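Walker-type atpase (Pyrococcus abyssi, PDB 2QEN) is of unknown cellular function but holds ADP in a P-loop site and probably hydrolyses ATP with the help of magnesium. Local coordinates at residues E229-L234 with G253-A258; S281-D286 with K308-P313; E54-L59 with S93-S98. The protein carries 1 engineered substitution. One frame throughout, in Å; residues are numbered along the deposited sequence.

Contact 1: E229-L234 with G253-A258; sequences EEAVEL and GDFGRA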
loop_
_atom_site.group_PDB
_atom_site.type_symbol
_atom_site.label_atom_id
_atom_site.label_comp_id
_atom_site.label_asym_id
_atom_site.label_seq_id
_atom_site.Cartn_x
_atom_site.Cartn_y
_atom_site.Cartn_z
ATOM N N GLU A 229 -9.804 12.770 21.938
ATOM C CA GLU A 229 -8.422 12.627 22.418
ATOM C C GLU A 229 -8.086 11.181 22.770
ATOM O O GLU A 229 -7.046 10.670 22.361
ATOM C CB GLU A 229 -8.154 13.537 23.621
ATOM C CG GLU A 229 -8.447 14.992 23.339
ATOM C CD GLU A 229 -7.606 15.936 24.163
ATOM O OE1 GLU A 229 -7.861 16.052 25.391
ATOM O OE2 GLU A 229 -6.701 16.574 23.566
ATOM N N GLU A 230 -8.977 10.523 23.517
ATOM C CA GLU A 230 -8.794 9.113 23.876
ATOM C C GLU A 230 -8.754 8.184 22.642
ATOM O O GLU A 230 -7.969 7.246 22.592
ATOM C CB GLU A 230 -9.871 8.665 24.875
ATOM C CG GLU A 230 -9.537 7.399 25.656
ATOM C CD GLU A 230 -8.722 7.658 26.914
ATOM O OE1 GLU A 230 -9.261 8.203 27.914
ATOM O OE2 GLU A 230 -7.525 7.298 26.904
ATOM N N ALA A 231 -9.592 8.440 21.643
ATOM C CA ALA A 231 -9.570 7.628 20.418
ATOM C C ALA A 231 -8.228 7.761 19.671
ATOM O O ALA A 231 -7.697 6.783 19.161
ATOM C CB ALA A 231 -10.729 7.989 19.514
ATOM N N VAL A 232 -7.677 8.967 19.630
ATOM C CA VAL A 232 -6.417 9.218 18.926
ATOM C C VAL A 232 -5.201 8.632 19.680
ATOM O O VAL A 232 -4.244 8.171 19.065
ATOM C CB VAL A 232 -6.241 10.734 18.621
ATOM C CG1 VAL A 232 -4.812 11.050 18.146
ATOM C CG2 VAL A 232 -7.282 11.186 17.601
ATOM N N GLU A 233 -5.253 8.634 21.001
ATOM C CA GLU A 233 -4.247 7.948 21.810
ATOM C C GLU A 233 -4.235 6.438 21.571
ATOM O O GLU A 233 -3.168 5.831 21.574
ATOM C CB GLU A 233 -4.437 8.251 23.288
ATOM C CG GLU A 233 -4.072 9.686 23.706
ATOM C CD GLU A 233 -2.761 10.228 23.082
ATOM O OE1 GLU A 233 -2.670 10.326 21.825
ATOM O OE2 GLU A 233 -1.845 10.605 23.855
ATOM N N LEU A 234 -5.408 5.832 21.358
ATOM C CA LEU A 234 -5.447 4.419 20.988
ATOM C C LEU A 234 -5.173 4.162 19.505
ATOM O O LEU A 234 -4.541 3.158 19.158
ATOM C CB LEU A 234 -6.772 3.751 21.384
ATOM C CG LEU A 234 -6.993 3.166 22.795
ATOM C CD1 LEU A 234 -5.692 2.775 23.495
ATOM C CD2 LEU A 234 -7.785 4.101 23.672
ATOM N N GLY A 253 -22.948 4.954 19.349
ATOM C CA GLY A 253 -23.261 6.148 20.159
ATOM C C GLY A 253 -22.502 6.271 21.469
ATOM O O GLY A 253 -22.859 7.084 22.327
ATOM N N ASP A 254 -21.429 5.493 21.613
ATOM C CA ASP A 254 -20.727 5.393 22.891
ATOM C C ASP A 254 -19.236 5.139 22.657
ATOM O O ASP A 254 -18.868 4.312 21.800
ATOM C CB ASP A 254 -21.360 4.279 23.725
ATOM C CG ASP A 254 -20.597 3.999 25.008
ATOM O OD1 ASP A 254 -20.738 4.784 25.951
ATOM O OD2 ASP A 254 -19.860 2.991 25.070
ATOM N N PHE A 255 -18.384 5.863 23.393
ATOM C CA PHE A 255 -16.942 5.702 23.216
ATOM C C PHE A 255 -16.484 4.271 23.495
ATOM O O PHE A 255 -15.771 3.698 22.688
ATOM C CB PHE A 255 -16.086 6.684 24.032
ATOM C CG PHE A 255 -14.614 6.433 23.865
ATOM C CD1 PHE A 255 -13.929 6.949 22.770
ATOM C CD2 PHE A 255 -13.926 5.610 24.757
ATOM C CE1 PHE A 255 -12.593 6.672 22.578
ATOM C CE2 PHE A 255 -12.577 5.338 24.575
ATOM C CZ PHE A 255 -11.917 5.865 23.470
ATOM N N GLY A 256 -16.876 3.718 24.640
ATOM C CA GLY A 256 -16.484 2.359 25.012
ATOM C C GLY A 256 -16.860 1.296 23.989
ATOM O O GLY A 256 -16.004 0.530 23.562
ATOM N N ARG A 257 -18.138 1.263 23.602
ATOM C CA ARG A 257 -18.653 0.275 22.644
ATOM C C ARG A 257 -18.119 0.473 21.224
ATOM O O ARG A 257 -17.803 -0.502 20.546
ATOM C CB ARG A 257 -20.191 0.245 22.635
ATOM C CG ARG A 257 -20.776 -0.551 23.767
ATOM C CD ARG A 257 -22.292 -0.690 23.639
ATOM N NE ARG A 257 -22.958 0.604 23.475
ATOM C CZ ARG A 257 -23.335 1.394 24.476
ATOM N NH1 ARG A 257 -23.148 1.033 25.738
ATOM N NH2 ARG A 257 -23.937 2.545 24.206
ATOM N N ALA A 258 -18.000 1.724 20.782
ATOM C CA ALA A 258 -17.349 2.012 19.487
ATOM C C ALA A 258 -15.893 1.537 19.433
ATOM O O ALA A 258 -15.445 0.989 18.419
ATOM C CB ALA A 258 -17.419 3.481 19.169
#

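Contact 2: S281-D286 with K308-P313; sequences SPRYVD and KGTKIP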
loop_
_atom_site.group_PDB
_atom_site.type_symbol
_atom_site.label_atom_id
_atom_site.label_comp_id
_atom_site.label_asym_id
_atom_site.label_seq_id
_atom_site.Cartn_x
_atom_site.Cartn_y
_atom_site.Cartn_z
ATOM N N SER A 281 6.724 -19.065 9.197
ATOM C CA SER A 281 7.381 -19.474 10.418
ATOM C C SER A 281 6.563 -19.001 11.614
ATOM O O SER A 281 6.209 -17.828 11.689
ATOM C CB SER A 281 8.802 -18.906 10.475
ATOM O OG SER A 281 9.401 -19.157 11.731
ATOM N N PRO A 282 6.269 -19.915 12.565
ATOM C CA PRO A 282 5.600 -19.531 13.821
ATOM C C PRO A 282 6.406 -18.471 14.569
ATOM O O PRO A 282 5.836 -17.637 15.287
ATOM C CB PRO A 282 5.585 -20.839 14.627
ATOM C CG PRO A 282 5.722 -21.926 13.605
ATOM C CD PRO A 282 6.560 -21.362 12.511
ATOM N N ARG A 283 7.726 -18.523 14.394
ATOM C CA ARG A 283 8.661 -17.552 14.961
ATOM C C ARG A 283 8.296 -16.082 14.720
ATOM O O ARG A 283 8.393 -15.268 15.634
ATOM C CB ARG A 283 10.075 -17.839 14.449
ATOM C CG ARG A 283 11.021 -18.482 15.457
ATOM C CD ARG A 283 10.310 -19.278 16.535
ATOM N NE ARG A 283 10.182 -20.648 16.100
ATOM C CZ ARG A 283 9.144 -21.437 16.337
ATOM N NH1 ARG A 283 8.089 -21.018 17.027
ATOM N NH2 ARG A 283 9.174 -22.661 15.861
ATOM N N TYR A 284 7.887 -15.745 13.499
ATOM C CA TYR A 284 7.482 -14.365 13.160
ATOM C C TYR A 284 6.466 -13.796 14.138
ATOM O O TYR A 284 6.635 -12.693 14.621
ATOM C CB TYR A 284 6.901 -14.276 11.746
ATOM C CG TYR A 284 7.906 -14.326 10.622
ATOM C CD1 TYR A 284 9.014 -13.474 10.604
ATOM C CD2 TYR A 284 7.723 -15.196 9.544
ATOM C CE1 TYR A 284 9.930 -13.506 9.552
ATOM C CE2 TYR A 284 8.629 -15.241 8.494
ATOM C CZ TYR A 284 9.734 -14.396 8.505
ATOM O OH TYR A 284 10.637 -14.445 7.468
ATOM N N VAL A 285 5.414 -14.560 14.419
ATOM C CA VAL A 285 4.345 -14.112 15.316
ATOM C C VAL A 285 4.798 -14.054 16.780
ATOM O O VAL A 285 4.401 -13.151 17.522
ATOM C CB VAL A 285 3.070 -14.958 15.170
ATOM C CG1 VAL A 285 1.947 -14.372 16.012
ATOM C CG2 VAL A 285 2.650 -15.008 13.715
ATOM N N ASP A 286 5.629 -15.019 17.170
ATOM C CA ASP A 286 6.272 -15.046 18.487
ATOM C C ASP A 286 7.101 -13.777 18.724
ATOM O O ASP A 286 7.050 -13.198 19.806
ATOM C CB ASP A 286 7.170 -16.281 18.623
ATOM C CG ASP A 286 6.378 -17.585 18.854
ATOM O OD1 ASP A 286 5.144 -17.556 19.062
ATOM O OD2 ASP A 286 7.016 -18.662 18.837
ATOM N N LYS A 308 10.159 -19.249 26.732
ATOM C CA LYS A 308 8.845 -19.748 26.315
ATOM C C LYS A 308 8.934 -21.028 25.463
ATOM O O LYS A 308 7.907 -21.545 25.019
ATOM C CB LYS A 308 8.061 -18.677 25.551
ATOM C CG LYS A 308 7.801 -17.367 26.319
ATOM C CD LYS A 308 6.584 -17.433 27.241
ATOM C CE LYS A 308 5.285 -17.767 26.488
ATOM N NZ LYS A 308 5.089 -16.936 25.275
ATOM N N GLY A 309 10.149 -21.533 25.237
ATOM C CA GLY A 309 10.323 -22.803 24.538
ATOM C C GLY A 309 11.264 -22.803 23.345
ATOM O O GLY A 309 12.038 -23.745 23.161
ATOM N N THR A 310 11.214 -21.763 22.524
ATOM C CA THR A 310 12.033 -21.743 21.311
ATOM C C THR A 310 13.282 -20.855 21.398
ATOM O O THR A 310 13.190 -19.624 21.382
ATOM C CB THR A 310 11.208 -21.405 20.049
ATOM O OG1 THR A 310 10.165 -22.379 19.881
ATOM C CG2 THR A 310 12.105 -21.442 18.813
ATOM N N LYS A 311 14.441 -21.502 21.493
ATOM C CA LYS A 311 15.731 -20.835 21.358
ATOM C C LYS A 311 16.012 -20.589 19.868
ATOM O O LYS A 311 16.103 -21.538 19.078
ATOM C CB LYS A 311 16.847 -21.687 21.979
ATOM C CG LYS A 311 16.938 -21.607 23.505
ATOM C CD LYS A 311 18.135 -22.410 24.042
ATOM C CE LYS A 311 18.342 -22.216 25.551
ATOM N NZ LYS A 311 19.634 -22.826 26.017
ATOM N N ILE A 312 16.130 -19.317 19.494
ATOM C CA ILE A 312 16.417 -18.937 18.113
ATOM C C ILE A 312 17.903 -18.576 17.971
ATOM O O ILE A 312 18.384 -17.687 18.664
ATOM C CB ILE A 312 15.535 -17.738 17.652
ATOM C CG1 ILE A 312 14.060 -17.958 18.028
ATOM C CG2 ILE A 312 15.699 -17.485 16.152
ATOM C CD1 ILE A 312 13.122 -16.881 17.520
ATOM N N PRO A 313 18.636 -19.271 17.077
ATOM C CA PRO A 313 20.022 -18.885 16.796
ATOM C C PRO A 313 20.136 -17.436 16.323
ATOM O O PRO A 313 19.213 -16.908 15.689
ATOM C CB PRO A 313 20.439 -19.833 15.665
ATOM C CG PRO A 313 19.520 -20.995 15.770
ATOM C CD PRO A 313 18.217 -20.439 16.280
#

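Contact 3: E54-L59 with S93-S98; sequences ERPGIL and SKFKIS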
loop_
_atom_site.group_PDB
_atom_site.type_symbol
_atom_site.label_atom_id
_atom_site.label_comp_id
_atom_site.label_asym_id
_atom_site.label_seq_id
_atom_site.Cartn_x
_atom_site.Cartn_y
_atom_site.Cartn_z
ATOM N N GLU A 54 -8.440 12.593 -11.484
ATOM C CA GLU A 54 -8.281 13.822 -12.265
ATOM C C GLU A 54 -7.284 13.685 -13.415
ATOM O O GLU A 54 -7.257 14.524 -14.317
ATOM C CB GLU A 54 -7.886 14.984 -11.340
ATOM C CG GLU A 54 -9.069 15.533 -10.533
ATOM C CD GLU A 54 -8.647 16.454 -9.394
ATOM O OE1 GLU A 54 -8.174 17.577 -9.673
ATOM O OE2 GLU A 54 -8.795 16.054 -8.223
ATOM N N ARG A 55 -6.485 12.623 -13.378
ATOM C CA ARG A 55 -5.397 12.406 -14.325
ATOM C C ARG A 55 -5.541 11.052 -15.017
ATOM O O ARG A 55 -5.691 10.035 -14.328
ATOM C CB ARG A 55 -4.047 12.456 -13.591
ATOM C CG ARG A 55 -3.674 13.831 -13.042
ATOM C CD ARG A 55 -2.692 13.691 -11.914
ATOM N NE ARG A 55 -2.620 14.877 -11.061
ATOM C CZ ARG A 55 -3.462 15.158 -10.057
ATOM N NH1 ARG A 55 -4.490 14.363 -9.777
ATOM N NH2 ARG A 55 -3.285 16.264 -9.333
ATOM N N PRO A 56 -5.466 11.024 -16.370
ATOM C CA PRO A 56 -5.611 9.779 -17.140
ATOM C C PRO A 56 -4.585 8.735 -16.708
ATOM O O PRO A 56 -3.363 8.985 -16.723
ATOM C CB PRO A 56 -5.344 10.207 -18.593
ATOM C CG PRO A 56 -5.510 11.657 -18.616
ATOM C CD PRO A 56 -5.217 12.188 -17.248
ATOM N N GLY A 57 -5.093 7.579 -16.309
ATOM C CA GLY A 57 -4.257 6.520 -15.794
ATOM C C GLY A 57 -5.093 5.335 -15.396
ATOM O O GLY A 57 -6.324 5.408 -15.365
ATOM N N ILE A 58 -4.408 4.237 -15.108
ATOM C CA ILE A 58 -5.030 3.006 -14.631
ATOM C C ILE A 58 -4.335 2.474 -13.378
ATOM O O ILE A 58 -3.125 2.656 -13.187
ATOM C CB ILE A 58 -5.071 1.897 -15.728
ATOM C CG1 ILE A 58 -3.683 1.689 -16.345
ATOM C CG2 ILE A 58 -6.131 2.228 -16.763
ATOM C CD1 ILE A 58 -3.656 0.673 -17.488
ATOM N N LEU A 59 -5.116 1.833 -12.519
ATOM C CA LEU A 59 -4.597 1.255 -11.285
ATOM C C LEU A 59 -4.754 -0.262 -11.351
ATOM O O LEU A 59 -5.874 -0.782 -11.468
ATOM C CB LEU A 59 -5.305 1.856 -10.048
ATOM C CG LEU A 59 -4.906 1.436 -8.619
ATOM C CD1 LEU A 59 -3.419 1.469 -8.475
ATOM C CD2 LEU A 59 -5.523 2.374 -7.548
ATOM N N SER A 93 -14.542 9.683 -23.480
ATOM C CA SER A 93 -15.529 10.732 -23.237
ATOM C C SER A 93 -15.066 11.662 -22.109
ATOM O O SER A 93 -15.221 12.877 -22.210
ATOM C CB SER A 93 -16.905 10.125 -22.930
ATOM O OG SER A 93 -17.804 11.096 -22.418
ATOM N N LYS A 94 -14.492 11.082 -21.052
ATOM C CA LYS A 94 -14.026 11.839 -19.888
ATOM C C LYS A 94 -12.816 12.717 -20.206
ATOM O O LYS A 94 -12.767 13.887 -19.827
ATOM C CB LYS A 94 -13.689 10.894 -18.725
ATOM C CG LYS A 94 -13.422 11.604 -17.396
ATOM C CD LYS A 94 -12.813 10.665 -16.375
ATOM C CE LYS A 94 -13.005 11.180 -14.949
ATOM N NZ LYS A 94 -12.395 10.257 -13.928
ATOM N N PHE A 95 -11.836 12.137 -20.894
ATOM C CA PHE A 95 -10.594 12.838 -21.181
ATOM C C PHE A 95 -10.529 13.364 -22.606
ATOM O O PHE A 95 -9.526 13.938 -23.006
ATOM C CB PHE A 95 -9.389 11.960 -20.837
ATOM C CG PHE A 95 -9.300 11.624 -19.380
ATOM C CD1 PHE A 95 -9.037 12.623 -18.436
ATOM C CD2 PHE A 95 -9.504 10.321 -18.940
ATOM C CE1 PHE A 95 -8.972 12.322 -17.075
ATOM C CE2 PHE A 95 -9.429 10.005 -17.578
ATOM C CZ PHE A 95 -9.163 11.009 -16.646
ATOM N N LYS A 96 -11.615 13.180 -23.357
ATOM C CA LYS A 96 -11.736 13.695 -24.724
ATOM C C LYS A 96 -10.596 13.211 -25.612
ATOM O O LYS A 96 -9.825 14.008 -26.141
ATOM C CB LYS A 96 -11.859 15.225 -24.726
ATOM C CG LYS A 96 -13.065 15.750 -23.949
ATOM C CD LYS A 96 -14.361 15.687 -24.757
ATOM C CE LYS A 96 -15.571 15.885 -23.846
ATOM N NZ LYS A 96 -16.807 16.323 -24.573
ATOM N N ILE A 97 -10.499 11.889 -25.746
ATOM C CA ILE A 97 -9.466 11.223 -26.550
ATOM C C ILE A 97 -10.048 10.714 -27.871
ATOM O O ILE A 97 -11.098 10.069 -27.887
ATOM C CB ILE A 97 -8.846 10.019 -25.790
ATOM C CG1 ILE A 97 -8.160 10.484 -24.504
ATOM C CG2 ILE A 97 -7.852 9.270 -26.678
ATOM C CD1 ILE A 97 -8.048 9.411 -23.419
ATOM N N SER A 98 -9.358 10.999 -28.970
ATOM C CA SER A 98 -9.769 10.520 -30.289
ATOM C C SER A 98 -9.143 9.165 -30.646
ATOM O O SER A 98 -9.781 8.336 -31.296
ATOM C CB SER A 98 -9.449 11.568 -31.360
ATOM O OG SER A 98 -8.082 11.934 -31.312
#

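Contact 1: E229-L234 with G253-A258
F255 reaches across to A231, E230 and L234, bringing the N-capped first turn of helix 255-280 against the side of helix 225-235. Both belong to the all-helical part of the chain that follows the last strand of the P-loop core. On the buried side the ring meets A231. F255 CE1 stands 3.6 Å from A231 N and 3.8 Å from A231 CB, with A231 CA in the ring plane beyond the edge. The ring gets there because CG of F255 lies anti to the backbone N (chi1 177°), which carries the ring toward the neighbouring helix. A231 is buried and also touches L212 of helix 205-217 and F245 of helix 239-252, consistent with this side of the ring facing the other helices.

The other side is the exposed one, where E230 packs just as near but with methylenes. E230 crosses the phenylalanine side chain at about a right angle and touches it with its aliphatic part, CG lying 3.6 Å from F255 CZ and CB at 3.7 Å from the same atom. A bend at chi2 (86°) then turns the chain, and the carboxylate leads away from the ring to an exposed position. Methylene groups thus do the packing while the charge stays outside. L234 adds a light, looser touch near the plane at the ring edge, its CD2 4.5 Å from F255 CZ. Across the contact everything is van der Waals in kind; the polar work is done within the turn that carries F255. There D254 caps the helix: its OD2, met on the anti side of the carboxylate, accepts a nearly straight bond of 2.8 Å from R257 N.

Contact 2: S281-D286 with K308-P313
R283, in the first turn of helix 282-292, faces T310 with their CA atoms 8.3 Å apart, the loop 308-313 running past as an irregular backbone that leaves helix 298-307 through a Schellman motif at G309, where phi is positive. R283 carries the contact alone on its side. Its chain is folded at chi2 and chi3, and chi1 (-106°) and chi2 (26°) both lie away from staggered values, which may reflect some strain in bringing the chain round. Its aliphatic part slides past I312 in the opposite direction, CG coming within 3.4 Å of I312 CD1, a tight approach. Farther out, T310 covers one face of the guanidinium: its methyl CG2 is 3.4 Å from R283 NE, while OG1 sits 3.7 Å above the plane over its centre. No N-H points at that hydroxyl, so OG1 simply lies over the face and is not an acceptor here. The edge of the guanidinium serves D286 instead. R283 NH1 donates to D286 OD2 at 3.2 Å, with the oxygen only 6° out of the guanidinium plane, a salt bridge within the helix that helps fix the rotation of the group beneath T310. At the start of the helix S281 is the N-cap, its OG taking a weak bond from R283 N.

The loop probably forms the turn of the winged helix-turn-helix domain, joining helix 298-307 to helix 314-326. R283 and I312 both touch L320 of helix 314-326, and L305 of helix 298-307 meets D286 and I312, so this surface contact joins the start of helix 282-292 to both helices flanking the loop.

Contact 3: E54-L59 with S93-S98
The apolar contact centres on P56 and F95, where P56, just before edge strand 57-61 of the P-loop sheet, meets F95 of helix 88-95. A CH-pi interaction leads: P56 CG lies 3.8 Å from the centroid of the F95 ring and 16° off its normal, over the face but offset toward the rim. K94 CG sits 4.2 Å from the ring plane on the other side, so P56 and, more distantly, the K94 methylene lie over opposite faces of the ring. Backbone atoms also touch the ring: the carbonyl O of E54 at its edge, near the plane, 3.9 Å from F95 CE1, and P56 N above F95 CZ at 3.7 Å.

Among polar links nearby, K94 NZ is hydrogen-bonded to N53 O, tying this helix to the residue before E54. L127 of helix 113-127 touches both P56 and F95. With an alanine at F95 the ring is gone, and P56 is likely to lose its aromatic partner, opening a gap toward helix 88-95.

With dispersion and CH-pi attraction doing the work across the contact, grip depends on the shape and flatness of the surfaces more than on charge.

Contact 1 is partly buried, whereas contacts 2 and 3 lie at the surface, on opposite sides of the chain's centre. Contact 3 belongs to the P-loop domain, joining the lead-in to edge strand 57-61 to helix 88-95. Contact 1 joins two helices of the following helical part, and contact 2 lies in the winged helix-turn-helix domain. Contacts 1 and 2 are connected by chain: helix 255-280 leads directly into helix 282-292, although the centres of the two contacts are about 34 Å apart. Chemistry divides them differently. Contacts 1 and 3 each turn on a phenylalanine, met obliquely in one and over its face in the other, while contact 2 uses an arginine steadied by an aspartate of its own helix.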